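Local coordinates for ectonucleotide pyrophosphatase/phosphodiesterase family member 5 (Mus musculus, PDB 5VEN), which probably hydrolyses phosphodiester or pyrophosphate bonds with zinc bound at its active site, as a nucleotide pyrophosphatase/phosphodiesterase-family ectoenzyme whose action on nucleotides is restricted, at residues L17-D22 / V217-T222; D22-D27 / H335-A340; P11-V16 / P165-F170; G121-P126 / Y139-N144. One frame throughout, in Å; residues are numbered along the deposited sequence.

Contact 1 (L17-D22 / V217-T222). With ZN (zinc ion), chain L.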
# COMPACT_ATOMS: atom_id res chain seq x y z
N LEU A 17 11.42 -5.94 10.06
CA LEU A 17 11.14 -6.38 8.70
C LEU A 17 9.66 -6.17 8.42
O LEU A 17 8.81 -6.77 9.11
CB LEU A 17 11.49 -7.85 8.53
CG LEU A 17 11.06 -8.49 7.22
CD1 LEU A 17 11.60 -7.77 5.99
CD2 LEU A 17 11.44 -9.96 7.17
N VAL A 18 9.35 -5.32 7.44
CA VAL A 18 7.98 -5.06 7.01
C VAL A 18 7.73 -5.86 5.74
O VAL A 18 8.47 -5.72 4.75
CB VAL A 18 7.71 -3.56 6.79
CG1 VAL A 18 6.26 -3.35 6.40
CG2 VAL A 18 8.10 -2.72 8.04
N VAL A 19 6.70 -6.70 5.77
CA VAL A 19 6.31 -7.52 4.65
C VAL A 19 4.95 -7.04 4.16
O VAL A 19 4.01 -6.93 4.95
CB VAL A 19 6.22 -9.01 5.04
CG1 VAL A 19 5.87 -9.80 3.79
CG2 VAL A 19 7.50 -9.51 5.62
N SER A 20 4.84 -6.78 2.87
CA SER A 20 3.56 -6.44 2.26
C SER A 20 3.21 -7.50 1.22
O SER A 20 3.95 -7.69 0.25
CB SER A 20 3.59 -5.06 1.63
OG SER A 20 2.36 -4.84 0.96
N PHE A 21 2.10 -8.21 1.47
CA PHE A 21 1.47 -9.04 0.46
C PHE A 21 0.40 -8.19 -0.18
O PHE A 21 -0.58 -7.85 0.49
CB PHE A 21 0.88 -10.30 1.08
CG PHE A 21 1.90 -11.26 1.61
CD1 PHE A 21 2.70 -12.01 0.74
CD2 PHE A 21 2.07 -11.43 2.97
CE1 PHE A 21 3.64 -12.91 1.25
CE2 PHE A 21 2.99 -12.33 3.46
CZ PHE A 21 3.79 -13.03 2.62
N ASP A 22 0.62 -7.77 -1.43
CA ASP A 22 -0.27 -6.80 -2.07
C ASP A 22 -1.71 -7.31 -2.07
O ASP A 22 -1.96 -8.48 -2.39
CB ASP A 22 0.21 -6.52 -3.49
CG ASP A 22 -0.28 -5.19 -4.00
OD1 ASP A 22 -1.51 -5.00 -4.02
OD2 ASP A 22 0.54 -4.32 -4.34
N VAL A 217 14.18 -10.05 15.27
CA VAL A 217 13.61 -9.14 14.28
C VAL A 217 12.13 -8.96 14.60
O VAL A 217 11.42 -9.94 14.86
CB VAL A 217 13.79 -9.67 12.85
CG1 VAL A 217 13.04 -8.78 11.82
CG2 VAL A 217 15.27 -9.74 12.53
N ASN A 218 11.68 -7.72 14.62
CA ASN A 218 10.25 -7.46 14.70
C ASN A 218 9.66 -7.58 13.29
O ASN A 218 9.93 -6.74 12.42
CB ASN A 218 10.01 -6.09 15.31
CG ASN A 218 10.48 -6.02 16.73
OD1 ASN A 218 9.86 -6.60 17.61
ND2 ASN A 218 11.61 -5.36 16.96
N LEU A 219 8.90 -8.65 13.07
CA LEU A 219 8.29 -8.95 11.78
C LEU A 219 6.88 -8.36 11.74
O LEU A 219 6.04 -8.71 12.57
CB LEU A 219 8.23 -10.46 11.58
CG LEU A 219 7.43 -10.91 10.35
CD1 LEU A 219 8.12 -10.45 9.05
CD2 LEU A 219 7.26 -12.39 10.34
N ILE A 220 6.64 -7.46 10.79
CA ILE A 220 5.34 -6.82 10.60
C ILE A 220 4.83 -7.28 9.25
O ILE A 220 5.49 -7.07 8.23
CB ILE A 220 5.45 -5.28 10.65
CG1 ILE A 220 5.94 -4.89 12.05
CG2 ILE A 220 4.09 -4.61 10.27
CD1 ILE A 220 6.33 -3.45 12.19
N VAL A 221 3.64 -7.89 9.24
CA VAL A 221 3.05 -8.42 8.02
C VAL A 221 1.77 -7.63 7.76
O VAL A 221 0.85 -7.62 8.60
CB VAL A 221 2.75 -9.91 8.12
CG1 VAL A 221 2.15 -10.41 6.81
CG2 VAL A 221 4.00 -10.72 8.50
N THR A 222 1.71 -6.95 6.62
CA THR A 222 0.55 -6.12 6.34
C THR A 222 0.32 -6.08 4.84
O THR A 222 0.82 -6.94 4.09
CB THR A 222 0.73 -4.74 7.00
OG1 THR A 222 -0.48 -3.98 6.93
CG2 THR A 222 1.90 -3.95 6.38
ZN ZN L . -1.75 -3.02 -4.13
O HOH W 1 -2.48 -3.57 -6.53
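The carbonyl oxygen of Ile-220 takes one hydrogen bond and a weaker CA-H...O contact: Val-19 N bonds to Ile-220 O at 2.8 Å, and Val-18 CA lies 3.4 Å from the same Ile-220 O. Leu-17 O likewise takes Ile-220 N at 2.8 Å and, more weakly, the CA-H of Leu-219. Near the strand end Phe-21 N reaches Thr-222 O over a longer 3.2 Å. This alternation is that of parallel strands, here 15-21 and 217-222, inside the mixed sheet of the alkaline phosphatase-like fold. On the face carrying Leu-17, Val-19, Leu-219 and Val-221, all side chains are apolar, as suits a surface packed under helix 190-210. Leu-219 CD1 meets Val-19 CG2 at 3.6 Å and Leu-17 CD2 at 3.8 Å; the two leucines extend side by side, each with CG opposite its backbone N (Leu-219 chi1 172°). Val-221 CG1 touches the edge of the Phe-21 ring, at 4.0 Å from CE2. The other face mixes Val-18 and Ile-220 with two hydroxyls, each with a partner: Ser-20 OG bonds to His-62 and Thr-222 OG1 to Ile-337 O. Just past the strand, Asp-22 OD1 binds a zinc ion at 2.0 Å, alongside Thr-58, Asp-224 and His-225.

Contact 2 (D22-D27 / H335-A340). With ZN (zinc ion), chain L.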
# COMPACT_ATOMS: atom_id res chain seq x y z
N ASP A 22 0.62 -7.77 -1.43
CA ASP A 22 -0.27 -6.80 -2.07
C ASP A 22 -1.71 -7.31 -2.07
O ASP A 22 -1.96 -8.48 -2.39
CB ASP A 22 0.21 -6.52 -3.49
CG ASP A 22 -0.28 -5.19 -4.00
OD1 ASP A 22 -1.51 -5.00 -4.02
OD2 ASP A 22 0.54 -4.32 -4.34
N GLY A 23 -2.64 -6.44 -1.70
CA GLY A 23 -4.06 -6.74 -1.85
C GLY A 23 -4.54 -7.81 -0.91
O GLY A 23 -5.47 -8.56 -1.26
N PHE A 24 -3.98 -7.90 0.30
CA PHE A 24 -4.37 -8.93 1.26
C PHE A 24 -5.44 -8.32 2.17
O PHE A 24 -5.15 -7.64 3.18
CB PHE A 24 -3.18 -9.46 2.05
CG PHE A 24 -3.42 -10.79 2.68
CD1 PHE A 24 -4.39 -10.96 3.69
CD2 PHE A 24 -2.69 -11.90 2.27
CE1 PHE A 24 -4.57 -12.19 4.27
CE2 PHE A 24 -2.89 -13.15 2.87
CZ PHE A 24 -3.85 -13.27 3.85
N ARG A 25 -6.70 -8.52 1.77
CA ARG A 25 -7.84 -8.02 2.52
C ARG A 25 -7.87 -8.62 3.92
O ARG A 25 -7.55 -9.79 4.13
CB ARG A 25 -9.15 -8.36 1.77
CG ARG A 25 -10.33 -7.56 2.21
CD ARG A 25 -11.50 -7.78 1.22
NE ARG A 25 -12.21 -9.01 1.51
CZ ARG A 25 -13.22 -9.49 0.78
NH1 ARG A 25 -13.61 -8.88 -0.33
NH2 ARG A 25 -13.85 -10.62 1.17
N TRP A 26 -8.26 -7.80 4.89
CA TRP A 26 -8.22 -8.17 6.31
C TRP A 26 -8.89 -9.52 6.63
O TRP A 26 -8.42 -10.25 7.51
CB TRP A 26 -8.85 -7.05 7.15
CG TRP A 26 -10.35 -6.95 6.92
CD1 TRP A 26 -10.99 -6.39 5.86
CD2 TRP A 26 -11.35 -7.52 7.76
NE1 TRP A 26 -12.36 -6.55 6.00
CE2 TRP A 26 -12.60 -7.26 7.15
CE3 TRP A 26 -11.31 -8.20 8.98
CZ2 TRP A 26 -13.81 -7.64 7.72
CZ3 TRP A 26 -12.53 -8.59 9.56
CH2 TRP A 26 -13.76 -8.32 8.91
N ASP A 27 -9.98 -9.87 5.94
CA ASP A 27 -10.71 -11.10 6.26
C ASP A 27 -10.27 -12.33 5.44
O ASP A 27 -10.81 -13.44 5.63
CB ASP A 27 -12.21 -10.87 6.07
CG ASP A 27 -12.56 -10.53 4.63
OD1 ASP A 27 -13.76 -10.59 4.27
OD2 ASP A 27 -11.63 -10.25 3.85
N HIS A 335 -9.84 -2.59 3.42
CA HIS A 335 -8.88 -2.59 4.53
C HIS A 335 -7.93 -3.79 4.48
O HIS A 335 -8.37 -4.94 4.26
CB HIS A 335 -9.60 -2.57 5.86
CG HIS A 335 -10.37 -1.30 6.10
ND1 HIS A 335 -11.26 -1.15 7.13
CD2 HIS A 335 -10.35 -0.11 5.45
CE1 HIS A 335 -11.77 0.06 7.11
NE2 HIS A 335 -11.23 0.71 6.09
N PRO A 336 -6.63 -3.55 4.72
CA PRO A 336 -5.62 -4.62 4.73
C PRO A 336 -5.46 -5.34 6.07
O PRO A 336 -5.81 -4.84 7.14
CB PRO A 336 -4.33 -3.85 4.43
CG PRO A 336 -4.56 -2.53 5.12
CD PRO A 336 -6.03 -2.22 4.92
N ILE A 337 -4.85 -6.52 6.01
CA ILE A 337 -4.40 -7.20 7.24
C ILE A 337 -3.33 -6.39 7.93
O ILE A 337 -2.59 -5.61 7.31
CB ILE A 337 -3.85 -8.62 6.99
CG1 ILE A 337 -2.77 -8.59 5.90
CG2 ILE A 337 -4.96 -9.59 6.70
CD1 ILE A 337 -1.87 -9.76 5.88
N PHE A 338 -3.18 -6.64 9.23
CA PHE A 338 -2.00 -6.20 9.99
C PHE A 338 -1.76 -7.18 11.13
O PHE A 338 -2.64 -7.36 11.99
CB PHE A 338 -2.17 -4.80 10.54
CG PHE A 338 -0.96 -4.29 11.29
CD1 PHE A 338 -0.02 -3.53 10.64
CD2 PHE A 338 -0.76 -4.60 12.62
CE1 PHE A 338 1.10 -3.05 11.31
CE2 PHE A 338 0.36 -4.12 13.30
CZ PHE A 338 1.28 -3.36 12.64
N LEU A 339 -0.57 -7.78 11.16
CA LEU A 339 -0.15 -8.60 12.28
C LEU A 339 1.37 -8.47 12.44
O LEU A 339 2.07 -8.05 11.52
CB LEU A 339 -0.57 -10.07 12.11
CG LEU A 339 -0.09 -10.90 10.95
CD1 LEU A 339 -0.38 -12.38 11.26
CD2 LEU A 339 -0.75 -10.45 9.63
N ALA A 340 1.85 -8.81 13.63
CA ALA A 340 3.27 -8.62 13.90
C ALA A 340 3.73 -9.59 14.97
O ALA A 340 2.95 -10.05 15.81
CB ALA A 340 3.58 -7.18 14.33
ZN ZN L . -1.75 -3.02 -4.13
O HOH W 1 -2.48 -3.57 -6.53
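Ile-337 lies against one face of the Phe-24 ring. Its CD1 stands 3.9 Å from the ring centroid of Phe-24, 26° off the normal, a CH-pi contact displaced toward the rim, while the branch CG2 presses on Phe-24 CD1 at 3.4 Å. With chi1 at 52°, CG1 lies between backbone N and carbonyl carbon and CG2 opposite the carbonyl carbon, turning both branches to the ring. Trp-26 presents its indole differently, edge-on: His-335 O lies in the ring plane, 3.4 Å from Trp-26 CD1, and Asp-27 CB sits over the centre of one face. His-335 O also accepts a hydrogen bond from Trp-26 N at 2.9 Å. Together with Ile-337 N to Phe-24 O at 3.1 Å, this makes an isolated beta bridge around Arg-25 and Pro-336, in which the proline need supply no N-H. It ties the loop that leaves strand 15-21, beginning with zinc ligand Asp-22, to residues leading into strand 338-341. Gly-23, with positive phi, turns the chain there, its N bonded to another zinc ligand, Asp-224. Arg-25 bends back, NE making a salt bridge to Asp-27 OD2 at 2.7 Å on the syn side of the carboxylate; NH1 reaches Met-227 O.

Contact 3 (P11-V16 / P165-F170)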
# COMPACT_ATOMS: atom_id res chain seq x y z
N PRO A 11 24.31 -7.33 22.82
CA PRO A 11 23.06 -6.57 22.60
C PRO A 11 22.99 -6.15 21.15
O PRO A 11 23.90 -5.51 20.63
CB PRO A 11 23.19 -5.37 23.55
CG PRO A 11 24.67 -5.13 23.60
CD PRO A 11 25.32 -6.51 23.53
N GLU A 12 21.91 -6.55 20.48
CA GLU A 12 21.72 -6.21 19.08
C GLU A 12 20.86 -4.96 18.99
O GLU A 12 20.03 -4.67 19.86
CB GLU A 12 21.07 -7.37 18.31
CG GLU A 12 22.09 -8.47 17.93
CD GLU A 12 21.56 -9.52 16.95
OE1 GLU A 12 20.75 -9.16 16.07
OE2 GLU A 12 21.95 -10.70 17.05
N GLU A 13 21.10 -4.18 17.94
CA GLU A 13 20.21 -3.08 17.70
C GLU A 13 18.83 -3.62 17.39
O GLU A 13 18.65 -4.79 17.02
CB GLU A 13 20.74 -2.21 16.56
CG GLU A 13 20.83 -2.93 15.22
CD GLU A 13 21.46 -2.04 14.18
OE1 GLU A 13 21.24 -0.81 14.26
OE2 GLU A 13 22.19 -2.55 13.31
N GLN A 14 17.83 -2.78 17.58
CA GLN A 14 16.49 -3.21 17.25
C GLN A 14 16.38 -3.35 15.73
O GLN A 14 17.03 -2.62 14.97
CB GLN A 14 15.47 -2.23 17.82
CG GLN A 14 14.06 -2.86 18.09
CD GLN A 14 14.04 -3.91 19.23
OE1 GLN A 14 13.02 -4.55 19.48
NE2 GLN A 14 15.18 -4.09 19.89
N LYS A 15 15.62 -4.34 15.29
CA LYS A 15 15.46 -4.59 13.86
C LYS A 15 13.98 -4.75 13.52
O LYS A 15 13.20 -5.26 14.33
CB LYS A 15 16.16 -5.84 13.46
CG LYS A 15 17.64 -5.78 13.73
CD LYS A 15 18.24 -7.00 13.19
CE LYS A 15 18.17 -8.06 14.19
NZ LYS A 15 19.32 -7.82 15.11
N VAL A 16 13.64 -4.37 12.30
CA VAL A 16 12.26 -4.47 11.81
C VAL A 16 12.29 -4.97 10.38
O VAL A 16 13.06 -4.46 9.56
CB VAL A 16 11.53 -3.12 11.87
CG1 VAL A 16 10.15 -3.27 11.28
CG2 VAL A 16 11.47 -2.57 13.27
N PRO A 165 25.13 -5.29 8.71
CA PRO A 165 23.73 -5.70 8.54
C PRO A 165 22.75 -4.54 8.54
O PRO A 165 22.95 -3.49 9.16
CB PRO A 165 23.51 -6.61 9.75
CG PRO A 165 24.44 -6.04 10.78
CD PRO A 165 25.64 -5.58 10.05
N ILE A 166 21.64 -4.75 7.83
CA ILE A 166 20.52 -3.81 7.91
C ILE A 166 19.80 -3.95 9.24
O ILE A 166 19.77 -5.03 9.85
CB ILE A 166 19.54 -4.00 6.74
CG1 ILE A 166 18.91 -5.40 6.74
CG2 ILE A 166 20.24 -3.71 5.41
CD1 ILE A 166 17.69 -5.51 5.75
N ASN A 167 19.17 -2.86 9.69
CA ASN A 167 18.25 -2.93 10.81
C ASN A 167 16.80 -2.84 10.35
O ASN A 167 15.91 -3.04 11.17
CB ASN A 167 18.52 -1.81 11.82
CG ASN A 167 18.27 -0.43 11.24
OD1 ASN A 167 18.32 -0.23 10.03
ND2 ASN A 167 18.03 0.54 12.12
N LEU A 168 16.57 -2.55 9.08
CA LEU A 168 15.25 -2.25 8.55
C LEU A 168 15.15 -2.86 7.16
O LEU A 168 15.89 -2.46 6.25
CB LEU A 168 15.02 -0.74 8.48
CG LEU A 168 13.76 -0.25 7.79
CD1 LEU A 168 12.52 -0.83 8.52
CD2 LEU A 168 13.70 1.27 7.77
N GLY A 169 14.21 -3.80 7.00
CA GLY A 169 13.98 -4.43 5.72
C GLY A 169 12.53 -4.28 5.26
O GLY A 169 11.60 -4.20 6.08
N PHE A 170 12.36 -4.27 3.95
CA PHE A 170 11.06 -4.21 3.30
C PHE A 170 10.98 -5.33 2.27
O PHE A 170 11.84 -5.44 1.38
CB PHE A 170 10.83 -2.86 2.61
CG PHE A 170 10.75 -1.72 3.55
CD1 PHE A 170 9.55 -1.40 4.16
CD2 PHE A 170 11.90 -0.98 3.86
CE1 PHE A 170 9.46 -0.34 5.06
CE2 PHE A 170 11.82 0.08 4.77
CZ PHE A 170 10.61 0.40 5.36
O HOH W 2 21.93 -1.11 10.15
O HOH W 3 18.37 -0.22 14.90
O HOH W 4 20.74 -5.21 12.40
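Two neighbouring parallel strands of the central sheet, 15-21 and 168-173, are bridged here through Val-16 and Leu-168. Val-16 N donates to Asn-167 O at 2.9 Å, and Val-16 O receives Gly-169 N, also at 2.9 Å. The CA-H of Lys-15 adds a contact to Asn-167 O. On one face Leu-168 CD1 lies 4.2 Å from Val-16 CB, a loose apolar touch between residues suited to a buried strand. Gly-169, having no side chain, lets Ile-166 CD1 pack near its backbone. Ahead of the strand, polar groups take over. Glu-13, whose CG sits between backbone N and carbonyl carbon (chi1 63°), crosses the Asn-167 side chain at about a right angle, CD 3.8 Å from Asn-167 CB, though carboxylate and amide planes are 33° apart. Water 3 donates to Glu-13 OE1 at 3.0 Å, gives its other proton to Gln-14 O and accepts from Asn-167 ND2 at 2.9 Å, while Asn-167 OD1 turns to Asn-113. Water 4 joins Glu-13 OE2, at 3.2 Å, to Ile-166 O, at 2.7 Å. Carboxylate and backbone carbonyl are both acceptors, so water supplies the protons between them: the strands are clasped directly where buried, and through solvent at their more exposed start.

Contact 4 (G121-P126 / Y139-N144). With NAG (2-acetamido-2-deoxy-beta-D-glucopyranose), chain O.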
# COMPACT_ATOMS: atom_id res chain seq x y z
N GLY A 121 17.30 -2.26 3.71
CA GLY A 121 17.23 -3.09 2.52
C GLY A 121 15.80 -3.25 2.04
O GLY A 121 14.87 -3.34 2.84
N ALA A 122 15.63 -3.29 0.72
CA ALA A 122 14.32 -3.44 0.10
C ALA A 122 14.33 -4.48 -0.99
O ALA A 122 15.18 -4.43 -1.89
CB ALA A 122 13.83 -2.11 -0.47
N ALA A 123 13.36 -5.41 -0.95
CA ALA A 123 13.21 -6.48 -1.93
C ALA A 123 11.84 -6.33 -2.59
O ALA A 123 10.84 -6.93 -2.16
CB ALA A 123 13.40 -7.84 -1.31
N MET A 124 11.78 -5.43 -3.59
CA MET A 124 10.68 -5.14 -4.53
C MET A 124 9.61 -4.22 -3.95
O MET A 124 8.54 -4.04 -4.55
CB MET A 124 10.07 -6.44 -5.07
CG MET A 124 11.12 -7.38 -5.68
SD MET A 124 12.16 -6.54 -6.88
CE MET A 124 13.03 -7.91 -7.62
N TRP A 125 9.87 -3.59 -2.82
CA TRP A 125 8.92 -2.67 -2.22
C TRP A 125 8.64 -1.50 -3.15
O TRP A 125 9.58 -0.84 -3.62
CB TRP A 125 9.49 -2.17 -0.90
CG TRP A 125 8.56 -1.28 -0.12
CD1 TRP A 125 8.41 0.06 -0.25
CD2 TRP A 125 7.66 -1.69 0.92
NE1 TRP A 125 7.45 0.52 0.63
CE2 TRP A 125 6.99 -0.53 1.37
CE3 TRP A 125 7.35 -2.91 1.50
CZ2 TRP A 125 6.04 -0.57 2.39
CZ3 TRP A 125 6.39 -2.94 2.52
CH2 TRP A 125 5.78 -1.78 2.96
N PRO A 126 7.37 -1.18 -3.42
CA PRO A 126 7.03 -0.06 -4.31
C PRO A 126 7.76 1.23 -3.93
O PRO A 126 7.66 1.71 -2.80
CB PRO A 126 5.51 0.08 -4.13
CG PRO A 126 5.09 -1.29 -3.88
CD PRO A 126 6.17 -1.90 -2.99
N TYR A 139 20.61 -1.17 0.45
CA TYR A 139 20.52 -2.29 -0.45
C TYR A 139 19.12 -2.31 -1.07
O TYR A 139 18.12 -2.20 -0.34
CB TYR A 139 20.76 -3.61 0.27
CG TYR A 139 22.02 -3.74 1.12
CD1 TYR A 139 23.23 -4.14 0.56
CD2 TYR A 139 22.00 -3.48 2.47
CE1 TYR A 139 24.39 -4.28 1.36
CE2 TYR A 139 23.15 -3.61 3.29
CZ TYR A 139 24.34 -4.02 2.72
OH TYR A 139 25.50 -4.17 3.50
N TYR A 140 19.04 -2.51 -2.38
CA TYR A 140 17.73 -2.71 -2.98
C TYR A 140 17.86 -3.54 -4.25
O TYR A 140 18.94 -3.69 -4.83
CB TYR A 140 17.06 -1.36 -3.28
CG TYR A 140 17.73 -0.59 -4.37
CD1 TYR A 140 17.30 -0.72 -5.68
CD2 TYR A 140 18.85 0.21 -4.12
CE1 TYR A 140 17.91 -0.04 -6.69
CE2 TYR A 140 19.46 0.89 -5.13
CZ TYR A 140 18.99 0.76 -6.42
OH TYR A 140 19.60 1.41 -7.46
N LEU A 141 16.72 -4.09 -4.67
CA LEU A 141 16.60 -4.80 -5.94
C LEU A 141 15.89 -3.93 -6.97
O LEU A 141 14.84 -3.33 -6.67
CB LEU A 141 15.82 -6.10 -5.77
CG LEU A 141 16.30 -7.04 -4.66
CD1 LEU A 141 15.45 -8.26 -4.69
CD2 LEU A 141 17.79 -7.43 -4.79
N PRO A 142 16.39 -3.83 -8.20
CA PRO A 142 15.57 -3.21 -9.25
C PRO A 142 14.26 -3.98 -9.36
O PRO A 142 14.24 -5.21 -9.31
CB PRO A 142 16.43 -3.37 -10.51
CG PRO A 142 17.83 -3.69 -10.02
CD PRO A 142 17.65 -4.41 -8.71
N TYR A 143 13.15 -3.25 -9.49
CA TYR A 143 11.87 -3.92 -9.48
C TYR A 143 11.74 -4.89 -10.64
O TYR A 143 11.96 -4.53 -11.81
CB TYR A 143 10.70 -2.93 -9.48
CG TYR A 143 9.41 -3.72 -9.37
CD1 TYR A 143 8.64 -4.00 -10.48
CD2 TYR A 143 9.05 -4.29 -8.16
CE1 TYR A 143 7.47 -4.77 -10.37
CE2 TYR A 143 7.90 -5.05 -8.03
CZ TYR A 143 7.12 -5.31 -9.15
OH TYR A 143 5.99 -6.08 -9.08
N ASN A 144 11.36 -6.12 -10.32
CA ASN A 144 11.14 -7.14 -11.33
C ASN A 144 10.17 -8.17 -10.74
O ASN A 144 10.52 -8.96 -9.85
CB ASN A 144 12.48 -7.75 -11.75
CG ASN A 144 12.32 -8.78 -12.81
OD1 ASN A 144 11.23 -9.27 -13.06
ND2 ASN A 144 13.42 -9.12 -13.44
C1 NAG O . 13.41 -10.13 -14.46
C2 NAG O . 14.36 -9.73 -15.55
C3 NAG O . 14.28 -10.73 -16.70
C4 NAG O . 14.60 -12.13 -16.17
C5 NAG O . 13.73 -12.48 -14.96
C6 NAG O . 14.11 -13.79 -14.29
C7 NAG O . 12.92 -7.87 -16.33
C8 NAG O . 12.90 -6.41 -16.69
N2 NAG O . 14.12 -8.36 -16.00
O3 NAG O . 15.24 -10.35 -17.67
O4 NAG O . 14.30 -13.10 -17.17
O5 NAG O . 13.78 -11.44 -13.96
O6 NAG O . 15.46 -13.79 -13.85
O7 NAG O . 11.91 -8.56 -16.35
O HOH W 5 13.43 -3.22 -4.47
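Met-124 carries much of this contact, and its side chain can be followed outward against residues 141-144. CB lies 3.9 Å from Tyr-143 CD2, while the backbone O of Met-124 sits at the edge of that ring. The chain then bends at chi2 (-51°), which folds the thioether back along the opposing backbone. SD receives a weak hydrogen bond from Asn-144 N at 3.6 Å and makes an oblique Met-aromatic contact, 5.0 Å from the centroid of the Tyr-143 ring. The terminal CE is set among carbonyls, 3.4 Å from Pro-142 O and 3.5 Å from Asn-144 O, and also meets Leu-141 CB at 3.8 Å. Flexible and unbranched, methionine suits a position that must follow an irregular backbone. Before it, the segments pair as parallel strands 120-123 and 139-140, the latter being the outermost strand at this end of the main sheet. Ala-122 N bonds to Tyr-139 O at 2.9 Å, and Leu-141 N returns to Ala-122 O. Gly-121 CA approaches Tyr-139 O in a CA-H...O contact, the Ala-122 methyl packs on Tyr-140 CB, and Ala-123 CB touches Leu-141 CD1 beneath helix 149-160. Beyond the pairing, water 5 accepts from Met-124 N and probably donates to Leu-141 O. Asn-144 carries a glycan, its ND2 bonded to NAG C1 at 1.4 Å, and its OD1 turns to Ser-146 N, the serine of the Asn-X-Ser sequon. Once regular strand pairing stops, then, water 5, apolar contacts and a weak N-H...S bond join the segments up to the glycosylated asparagine.

All four contacts belong to one mixed sheet. Contacts 1 and 3 share strand 15-21, pairing it with strand 217-222 and strand 168-173 respectively; their centres lie 13 Å apart. Contact 4 continues the sheet outward: Phe-170 of contact 3 bonds through its O to Ala-123 N, 2.8 Å away. In the other direction contact 2 adjoins contact 1, where Val-221 N lies 2.8 Å from Leu-339 O and Ile-220 CG2 3.5 Å from Phe-338 CE1. Asp-22, common to contacts 1 and 2, brings the end of the central strand to the zinc site. Contact 4 nears a different zinc ion, the nearest atoms of the Tyr-143 side chain lying about 6 Å from it, whereas contact 3 sits at the start of its strands.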